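Local structure of thioesterase (Streptomyces coelicolor, 3QMW) at residues R47-R52 and D249-H254; D88-H93 and C116-R121; C201-F206 and G228-R233. The protein is a thioesterase of the prodiginine biosynthetic pathway, built on the alpha/beta hydrolase fold, that probably hydrolyses thioester bonds. One frame throughout, in Å; residues are numbered along the deposited sequence.

Contact 1: residues R47-R52 and D249-H254; sequences RGWQER and DRLLAH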
# COMPACT_ATOMS: atom_id res chain seq x y z
N ARG D 47 1.83 -14.67 -3.28
CA ARG D 47 2.75 -14.36 -4.37
C ARG D 47 2.60 -12.87 -4.67
O ARG D 47 1.49 -12.36 -4.81
CB ARG D 47 2.42 -15.18 -5.61
CG ARG D 47 3.57 -15.37 -6.60
CD ARG D 47 3.15 -16.25 -7.80
NE ARG D 47 2.28 -15.56 -8.77
CZ ARG D 47 0.94 -15.51 -8.73
NH1 ARG D 47 0.23 -16.09 -7.76
NH2 ARG D 47 0.28 -14.86 -9.69
N GLY D 48 3.73 -12.17 -4.73
CA GLY D 48 3.73 -10.76 -5.07
C GLY D 48 3.75 -9.85 -3.87
O GLY D 48 4.04 -8.67 -4.01
N TRP D 49 3.43 -10.37 -2.69
CA TRP D 49 3.32 -9.56 -1.49
C TRP D 49 4.62 -8.87 -1.11
O TRP D 49 4.60 -7.72 -0.70
CB TRP D 49 2.84 -10.38 -0.30
CG TRP D 49 1.38 -10.59 -0.28
CD1 TRP D 49 0.57 -10.85 -1.34
CD2 TRP D 49 0.54 -10.61 0.87
NE1 TRP D 49 -0.72 -11.00 -0.93
CE2 TRP D 49 -0.78 -10.85 0.43
CE3 TRP D 49 0.77 -10.42 2.24
CZ2 TRP D 49 -1.87 -10.91 1.30
CZ3 TRP D 49 -0.32 -10.48 3.11
CH2 TRP D 49 -1.62 -10.72 2.64
N GLN D 50 5.75 -9.57 -1.24
CA GLN D 50 7.04 -9.00 -0.83
C GLN D 50 7.31 -7.69 -1.56
O GLN D 50 7.73 -6.70 -0.96
CB GLN D 50 8.20 -9.97 -1.10
CG GLN D 50 9.56 -9.45 -0.62
CD GLN D 50 9.60 -9.22 0.88
OE1 GLN D 50 9.07 -10.01 1.64
NE2 GLN D 50 10.24 -8.13 1.31
N GLU D 51 7.07 -7.72 -2.87
CA GLU D 51 7.31 -6.58 -3.74
C GLU D 51 6.47 -5.38 -3.33
O GLU D 51 6.93 -4.24 -3.42
CB GLU D 51 6.98 -6.95 -5.20
CG GLU D 51 7.99 -7.88 -5.89
CD GLU D 51 7.87 -9.36 -5.50
OE1 GLU D 51 6.77 -9.81 -5.07
OE2 GLU D 51 8.89 -10.09 -5.62
N ARG D 52 5.24 -5.64 -2.89
CA ARG D 52 4.28 -4.58 -2.57
C ARG D 52 4.45 -3.95 -1.20
O ARG D 52 3.76 -2.98 -0.88
CB ARG D 52 2.85 -5.11 -2.63
CG ARG D 52 2.45 -5.66 -3.96
CD ARG D 52 2.51 -4.62 -5.07
NE ARG D 52 1.63 -5.02 -6.16
CZ ARG D 52 0.32 -4.80 -6.19
NH1 ARG D 52 -0.39 -5.23 -7.23
NH2 ARG D 52 -0.28 -4.14 -5.21
N ASP D 249 -5.20 -5.33 -3.39
CA ASP D 249 -4.37 -4.11 -3.41
C ASP D 249 -4.58 -3.26 -2.16
O ASP D 249 -3.61 -2.81 -1.56
CB ASP D 249 -4.64 -3.26 -4.67
CG ASP D 249 -3.90 -3.77 -5.91
OD1 ASP D 249 -2.66 -3.92 -5.85
OD2 ASP D 249 -4.55 -3.98 -6.95
N ARG D 250 -5.84 -3.07 -1.75
CA ARG D 250 -6.13 -2.28 -0.55
C ARG D 250 -5.70 -2.96 0.74
O ARG D 250 -5.08 -2.31 1.59
CB ARG D 250 -7.60 -1.89 -0.47
CG ARG D 250 -7.92 -0.51 -1.00
CD ARG D 250 -9.19 0.07 -0.36
NE ARG D 250 -9.39 1.49 -0.68
CZ ARG D 250 -9.80 1.95 -1.87
NH1 ARG D 250 -10.07 1.12 -2.88
NH2 ARG D 250 -9.95 3.26 -2.05
N LEU D 251 -6.01 -4.25 0.89
CA LEU D 251 -5.50 -5.02 2.04
C LEU D 251 -4.02 -4.74 2.20
O LEU D 251 -3.58 -4.33 3.27
CB LEU D 251 -5.72 -6.52 1.87
CG LEU D 251 -4.90 -7.40 2.84
CD1 LEU D 251 -5.63 -7.52 4.15
CD2 LEU D 251 -4.62 -8.76 2.29
N LEU D 252 -3.26 -4.95 1.13
CA LEU D 252 -1.80 -4.75 1.14
C LEU D 252 -1.35 -3.34 1.54
O LEU D 252 -0.27 -3.16 2.11
CB LEU D 252 -1.21 -5.10 -0.23
CG LEU D 252 -1.10 -6.59 -0.54
CD1 LEU D 252 -0.74 -6.78 -1.99
CD2 LEU D 252 -0.08 -7.28 0.38
N ALA D 253 -2.17 -2.34 1.21
CA ALA D 253 -1.83 -0.95 1.47
C ALA D 253 -2.11 -0.64 2.93
O ALA D 253 -1.29 -0.00 3.59
CB ALA D 253 -2.63 -0.03 0.56
N HIS D 254 -3.24 -1.12 3.43
CA HIS D 254 -3.51 -1.07 4.88
C HIS D 254 -2.41 -1.75 5.70
O HIS D 254 -1.94 -1.20 6.69
CB HIS D 254 -4.87 -1.66 5.20
CG HIS D 254 -6.01 -0.78 4.83
ND1 HIS D 254 -6.30 0.40 5.50
CD2 HIS D 254 -6.94 -0.88 3.84
CE1 HIS D 254 -7.35 0.97 4.95
NE2 HIS D 254 -7.77 0.22 3.94

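Contact 2: residues D88-H93 and C116-R121; sequences DALEEH and CVLRRR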
# COMPACT_ATOMS: atom_id res chain seq x y z
N ASP D 88 6.35 -24.44 17.22
CA ASP D 88 7.61 -25.17 17.27
C ASP D 88 8.51 -24.68 16.15
O ASP D 88 9.60 -24.19 16.40
CB ASP D 88 7.39 -26.69 17.14
CG ASP D 88 6.73 -27.30 18.38
OD1 ASP D 88 6.88 -26.74 19.49
OD2 ASP D 88 6.06 -28.35 18.24
N ALA D 89 8.02 -24.79 14.92
CA ALA D 89 8.73 -24.33 13.72
C ALA D 89 9.24 -22.88 13.81
O ALA D 89 10.37 -22.57 13.42
CB ALA D 89 7.82 -24.49 12.52
N LEU D 90 8.39 -21.99 14.32
CA LEU D 90 8.77 -20.59 14.46
C LEU D 90 9.89 -20.41 15.47
O LEU D 90 10.87 -19.71 15.20
CB LEU D 90 7.57 -19.74 14.86
CG LEU D 90 6.54 -19.54 13.76
CD1 LEU D 90 5.20 -19.11 14.33
CD2 LEU D 90 7.07 -18.53 12.75
N GLU D 91 9.74 -21.04 16.63
CA GLU D 91 10.78 -20.99 17.67
C GLU D 91 12.08 -21.63 17.16
O GLU D 91 13.16 -21.19 17.53
CB GLU D 91 10.30 -21.69 18.97
CG GLU D 91 9.27 -20.89 19.79
CD GLU D 91 8.97 -21.49 21.18
OE1 GLU D 91 9.06 -22.73 21.34
OE2 GLU D 91 8.63 -20.72 22.12
N GLU D 92 11.96 -22.65 16.31
CA GLU D 92 13.14 -23.38 15.80
C GLU D 92 13.87 -22.62 14.70
O GLU D 92 14.94 -23.03 14.26
CB GLU D 92 12.74 -24.78 15.31
CG GLU D 92 13.91 -25.79 15.24
CD GLU D 92 14.13 -26.62 16.51
OE1 GLU D 92 13.35 -26.48 17.48
OE2 GLU D 92 15.07 -27.44 16.53
N HIS D 93 13.29 -21.51 14.23
CA HIS D 93 13.96 -20.64 13.27
C HIS D 93 13.97 -19.17 13.70
O HIS D 93 14.11 -18.28 12.86
CB HIS D 93 13.31 -20.79 11.90
CG HIS D 93 13.34 -22.20 11.39
ND1 HIS D 93 12.20 -22.97 11.28
CD2 HIS D 93 14.36 -22.98 10.96
CE1 HIS D 93 12.52 -24.16 10.80
NE2 HIS D 93 13.83 -24.19 10.60
N CYS D 116 -1.96 -17.20 20.82
CA CYS D 116 -2.18 -17.73 22.15
C CYS D 116 -1.08 -18.71 22.58
O CYS D 116 -0.48 -18.56 23.64
CB CYS D 116 -3.54 -18.42 22.21
SG CYS D 116 -4.93 -17.29 21.86
N VAL D 117 -0.80 -19.69 21.73
CA VAL D 117 0.18 -20.73 22.07
C VAL D 117 1.58 -20.17 22.34
O VAL D 117 2.29 -20.69 23.19
CB VAL D 117 0.21 -21.82 20.98
CG1 VAL D 117 1.39 -22.77 21.19
CG2 VAL D 117 -1.12 -22.58 20.96
N LEU D 118 1.98 -19.12 21.64
CA LEU D 118 3.27 -18.49 21.90
C LEU D 118 3.26 -17.67 23.21
O LEU D 118 4.31 -17.46 23.83
CB LEU D 118 3.69 -17.61 20.71
CG LEU D 118 4.05 -18.38 19.43
CD1 LEU D 118 4.00 -17.46 18.22
CD2 LEU D 118 5.42 -19.04 19.54
N ARG D 119 2.08 -17.21 23.62
CA ARG D 119 1.91 -16.55 24.93
C ARG D 119 2.11 -17.54 26.06
O ARG D 119 2.93 -17.30 26.95
CB ARG D 119 0.53 -15.89 25.07
CG ARG D 119 0.26 -15.25 26.44
CD ARG D 119 -0.96 -14.34 26.42
NE ARG D 119 -2.21 -15.09 26.24
CZ ARG D 119 -3.43 -14.56 26.35
NH1 ARG D 119 -3.61 -13.27 26.64
NH2 ARG D 119 -4.50 -15.33 26.17
N ARG D 120 1.38 -18.65 26.02
CA ARG D 120 1.50 -19.70 27.04
C ARG D 120 2.95 -20.16 27.23
O ARG D 120 3.38 -20.41 28.35
CB ARG D 120 0.62 -20.91 26.70
CG ARG D 120 -0.88 -20.61 26.53
CD ARG D 120 -1.76 -21.82 26.86
NE ARG D 120 -1.22 -23.08 26.34
CZ ARG D 120 -1.52 -23.63 25.16
NH1 ARG D 120 -0.96 -24.79 24.82
NH2 ARG D 120 -2.37 -23.04 24.32
N ARG D 121 3.70 -20.24 26.13
CA ARG D 121 5.10 -20.64 26.17
C ARG D 121 6.00 -19.47 26.57
O ARG D 121 7.21 -19.64 26.72
CB ARG D 121 5.54 -21.18 24.82
CG ARG D 121 4.82 -22.45 24.37
CD ARG D 121 5.48 -23.00 23.12
NE ARG D 121 4.71 -24.06 22.46
CZ ARG D 121 5.14 -24.76 21.40
NH1 ARG D 121 6.34 -24.53 20.88
NH2 ARG D 121 4.36 -25.70 20.87
O HOH W 1 8.82 -21.46 24.87

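Contact 3: residues C201-F206 and G228-R233; sequences CPTTAF and GSFLRR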
# COMPACT_ATOMS: atom_id res chain seq x y z
N CYS D 201 -1.72 -7.65 22.31
CA CYS D 201 -1.27 -7.06 21.04
C CYS D 201 -2.45 -6.42 20.30
O CYS D 201 -3.61 -6.77 20.54
CB CYS D 201 -0.58 -8.10 20.15
SG CYS D 201 -1.72 -9.20 19.25
N PRO D 202 -2.15 -5.46 19.40
CA PRO D 202 -3.17 -4.78 18.62
C PRO D 202 -3.61 -5.58 17.41
O PRO D 202 -2.80 -6.24 16.77
CB PRO D 202 -2.48 -3.48 18.21
CG PRO D 202 -1.06 -3.83 18.12
CD PRO D 202 -0.81 -4.90 19.14
N THR D 203 -4.90 -5.50 17.10
CA THR D 203 -5.53 -6.37 16.13
C THR D 203 -6.24 -5.56 15.06
O THR D 203 -6.91 -4.58 15.36
CB THR D 203 -6.54 -7.29 16.84
OG1 THR D 203 -5.83 -8.27 17.60
CG2 THR D 203 -7.47 -7.99 15.86
N THR D 204 -6.08 -5.97 13.80
CA THR D 204 -6.79 -5.36 12.69
C THR D 204 -7.53 -6.44 11.90
O THR D 204 -6.93 -7.44 11.51
CB THR D 204 -5.84 -4.61 11.76
OG1 THR D 204 -4.84 -3.93 12.53
CG2 THR D 204 -6.63 -3.62 10.91
N ALA D 205 -8.82 -6.24 11.67
CA ALA D 205 -9.66 -7.23 11.02
C ALA D 205 -10.31 -6.67 9.76
O ALA D 205 -10.83 -5.55 9.77
CB ALA D 205 -10.71 -7.75 11.98
N PHE D 206 -10.30 -7.46 8.69
CA PHE D 206 -10.84 -7.03 7.42
C PHE D 206 -12.10 -7.79 7.09
O PHE D 206 -12.11 -9.01 7.06
CB PHE D 206 -9.82 -7.25 6.32
CG PHE D 206 -8.55 -6.52 6.53
CD1 PHE D 206 -8.34 -5.27 5.95
CD2 PHE D 206 -7.54 -7.06 7.32
CE1 PHE D 206 -7.15 -4.57 6.15
CE2 PHE D 206 -6.35 -6.36 7.53
CZ PHE D 206 -6.16 -5.12 6.94
N GLY D 228 -5.32 -4.38 23.33
CA GLY D 228 -4.73 -3.27 22.57
C GLY D 228 -5.68 -2.64 21.56
O GLY D 228 -6.89 -2.87 21.61
N SER D 229 -5.12 -1.86 20.65
CA SER D 229 -5.91 -1.11 19.68
C SER D 229 -6.56 -2.02 18.64
O SER D 229 -5.89 -2.89 18.07
CB SER D 229 -5.04 -0.08 18.96
OG SER D 229 -3.89 -0.69 18.40
N PHE D 230 -7.85 -1.81 18.39
CA PHE D 230 -8.59 -2.57 17.41
C PHE D 230 -9.19 -1.71 16.30
O PHE D 230 -9.92 -0.75 16.58
CB PHE D 230 -9.71 -3.35 18.08
CG PHE D 230 -10.46 -4.23 17.13
CD1 PHE D 230 -9.85 -5.36 16.60
CD2 PHE D 230 -11.75 -3.92 16.75
CE1 PHE D 230 -10.52 -6.18 15.72
CE2 PHE D 230 -12.44 -4.74 15.87
CZ PHE D 230 -11.83 -5.87 15.35
N LEU D 231 -8.90 -2.08 15.06
CA LEU D 231 -9.47 -1.43 13.89
C LEU D 231 -10.12 -2.47 12.99
O LEU D 231 -9.52 -3.50 12.70
CB LEU D 231 -8.38 -0.73 13.09
CG LEU D 231 -7.79 0.55 13.68
CD1 LEU D 231 -6.49 0.90 12.97
CD2 LEU D 231 -8.79 1.71 13.61
N ARG D 232 -11.34 -2.20 12.56
CA ARG D 232 -11.94 -2.99 11.51
C ARG D 232 -11.97 -2.17 10.23
O ARG D 232 -12.80 -1.27 10.09
CB ARG D 232 -13.36 -3.44 11.89
CG ARG D 232 -14.01 -4.29 10.80
CD ARG D 232 -15.26 -4.98 11.30
NE ARG D 232 -16.21 -4.03 11.88
CZ ARG D 232 -17.00 -3.22 11.18
NH1 ARG D 232 -16.98 -3.22 9.85
NH2 ARG D 232 -17.83 -2.40 11.81
N ARG D 233 -11.06 -2.48 9.32
CA ARG D 233 -11.15 -1.97 7.96
C ARG D 233 -12.22 -2.77 7.25
O ARG D 233 -12.46 -3.92 7.59
CB ARG D 233 -9.83 -2.11 7.21
CG ARG D 233 -8.62 -1.54 7.95
CD ARG D 233 -8.83 -0.10 8.36
NE ARG D 233 -7.58 0.50 8.81
CZ ARG D 233 -7.45 1.76 9.23
NH1 ARG D 233 -8.50 2.57 9.27
NH2 ARG D 233 -6.26 2.21 9.61

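Contact 1: residues R47-R52 and D249-H254
Trp49 turns one face of its indole to Leu252, whose methyl CD2 sits over the five-membered ring, 3.6 Å from its centroid and 17° off the ring normal, in a CH-pi contact. With CG set beside the backbone N (chi1 -81°), the ring reaches across to helix 246-258, and its far corner finds a second leucine: CH2 of Trp49 lies 3.6 Å from CD2 of Leu251, whose side chain crosses the indole at about a right angle. Phe46 and Phe102 also pack on this indole, so a broad, flat residue suits a site bordered by apolar groups. With an alanine here, CD2 of both leucines would probably lose their shared packing surface and a gap would open between the two helices. Gln50 points away from residues 249-254, and its amide pairs with backbone atoms of Val57 and Val59. Together these residues tie the short helix 49-53 and the C-terminal helix of the alpha/beta hydrolase fold to the central parallel sheet, which Leu251 meets at Leu235 and Phe206. Arg52 comes last. CG of Arg52 lies 3.9 Å from CD1 of Leu252, and beyond the bend at chi2 the guanidinium meets Asp249 in a salt bridge, the two planes 11° apart. Both nitrogens converge on one oxygen: NH2 of Arg52 is placed 2.5 Å from OD1 of Asp249, a value doubtful for being so short, while the bond from NH1 of Arg52 to that OD1, at 3.0 Å, is weak. Beside this pair lies the second subunit, whose Glu51 packs on Arg52 and Gly54 on Asp249.

Contact 2: residues D88-H93 and C116-R121
Leu90 and Leu118 meet through their methyls on the buried side of this contact, where the last turns of helices 79-91 and 106-120 run next to each other on the flank of the alpha/beta hydrolase sheet; strand 99-104 connects the two helices. CD1 of Leu90 and CD1 of Leu118 touch only lightly, at 4.4 Å, and CG of Glu91 adds a similar touch on CD2 of Leu118, 4.3 Å away. Ala87 and Thr96 also pack on Leu118, and Phe12 of the second subunit on Leu90; branched aliphatic side chains suit that interior. The outer side is polar and faces solvent, with Asp88 and Arg121 exposed, and there the segments approach most closely. Arg121 stretches from CG to NE (chi2 -172°), which carries its guanidinium over to a salt-bridge network with Asp88 and Glu91. These two acids stand three residues apart, close enough to share one cation. OD1 of Asp88 takes hydrogen bonds from both terminal nitrogens, 2.7 Å from NH1 of Arg121, which meets it on the anti side and tilted out of the carboxylate plane, and a weak one at 3.1 Å from NH2, with the carboxylate turned 37° from the guanidinium plane. NH1 of Arg121 has a second, longer bond, 3.3 Å to OE1 of Glu91; this oxygen lies in the guanidinium plane but is approached from above its own carboxylate, the two planes being 62° apart. The positive guanidinium between them would be expected to offset the repulsion of the two carboxylates. Glutamate, a methylene longer than aspartate, also extends its other oxygen to a bridging water, which donates to Glu91 OE2 at 2.9 Å and to the backbone O of Arg121 at 3.1 Å.

Contact 3: residues C201-F206 and G228-R233
Phe230 folds its ring back toward Thr203 and Ala205 on the neighbouring strand. Its CG stands opposite the backbone N (chi1 -176°), which swings the ring along the face of the sheet that also bears those two side chains. Starting at the root, CB of Phe230 lies 4.1 Å from the carbonyl O of Thr203, with CG at a similar remove. One atom further out, CD1 of Phe230 comes within 3.3 Å of that same O of Thr203, and CE1 of the same ring settles 3.5 Å from CG2 of Thr203, whose CB stands at the ring edge. At the tip, CZ of Phe230 reaches CB of Ala205, 4.0 Å away. A small residue suits this last position, since Val219 of helix 216-220 packs on Ala205 as well. The backbones beneath belong to the last two strands of the parallel alpha/beta hydrolase sheet, joined through helix 216-220 as a beta-alpha-beta unit, with 230-235 outermost in this chain; the short segments run in the same sense, 16° apart. As is usual in parallel pairing, alternate residues of one strand bond to the positions flanking their partner: Thr203 N donates to Ser229 O at 3.0 Å, Leu231 N to Thr203 O at 3.2 Å, and Ala205 N to Leu231 O at 3.0 Å. On the opposite face Thr204 and Leu231 lie side by side, a beta-branched residue fitting the extended backbone, while OG1 of Thr204 bonds to His128 and Glu258. Arg233 contributes its aliphatic root, CB resting 3.7 Å from CD1 of Phe206, before its chain bends at chi2 and leads off. Arg232, on the Phe230 face, sends its NE to a salt bridge with Glu220.

Overall arrangement
From the N terminus, residues 47-52 open contact 1, which closes only when the C-terminal helix brings in 249-254, 196 residues later. Both other contacts fall within that span. Contact 2 closes first, around a loop of 22 residues holding strand 99-104; contact 3 follows in series, around 21 residues that include helix 216-220, and no loops cross. Contact 3 pairs the last two strands, and contact 1 rests on them, His254 packing on Phe206 and Arg233. Contact 2, which joins helices 79-91 and 106-120, stands apart, its nearest atoms about 14 Å from contact 1 and about 7 Å from contact 3. The second subunit touches contacts 1 and 2 but not contact 3.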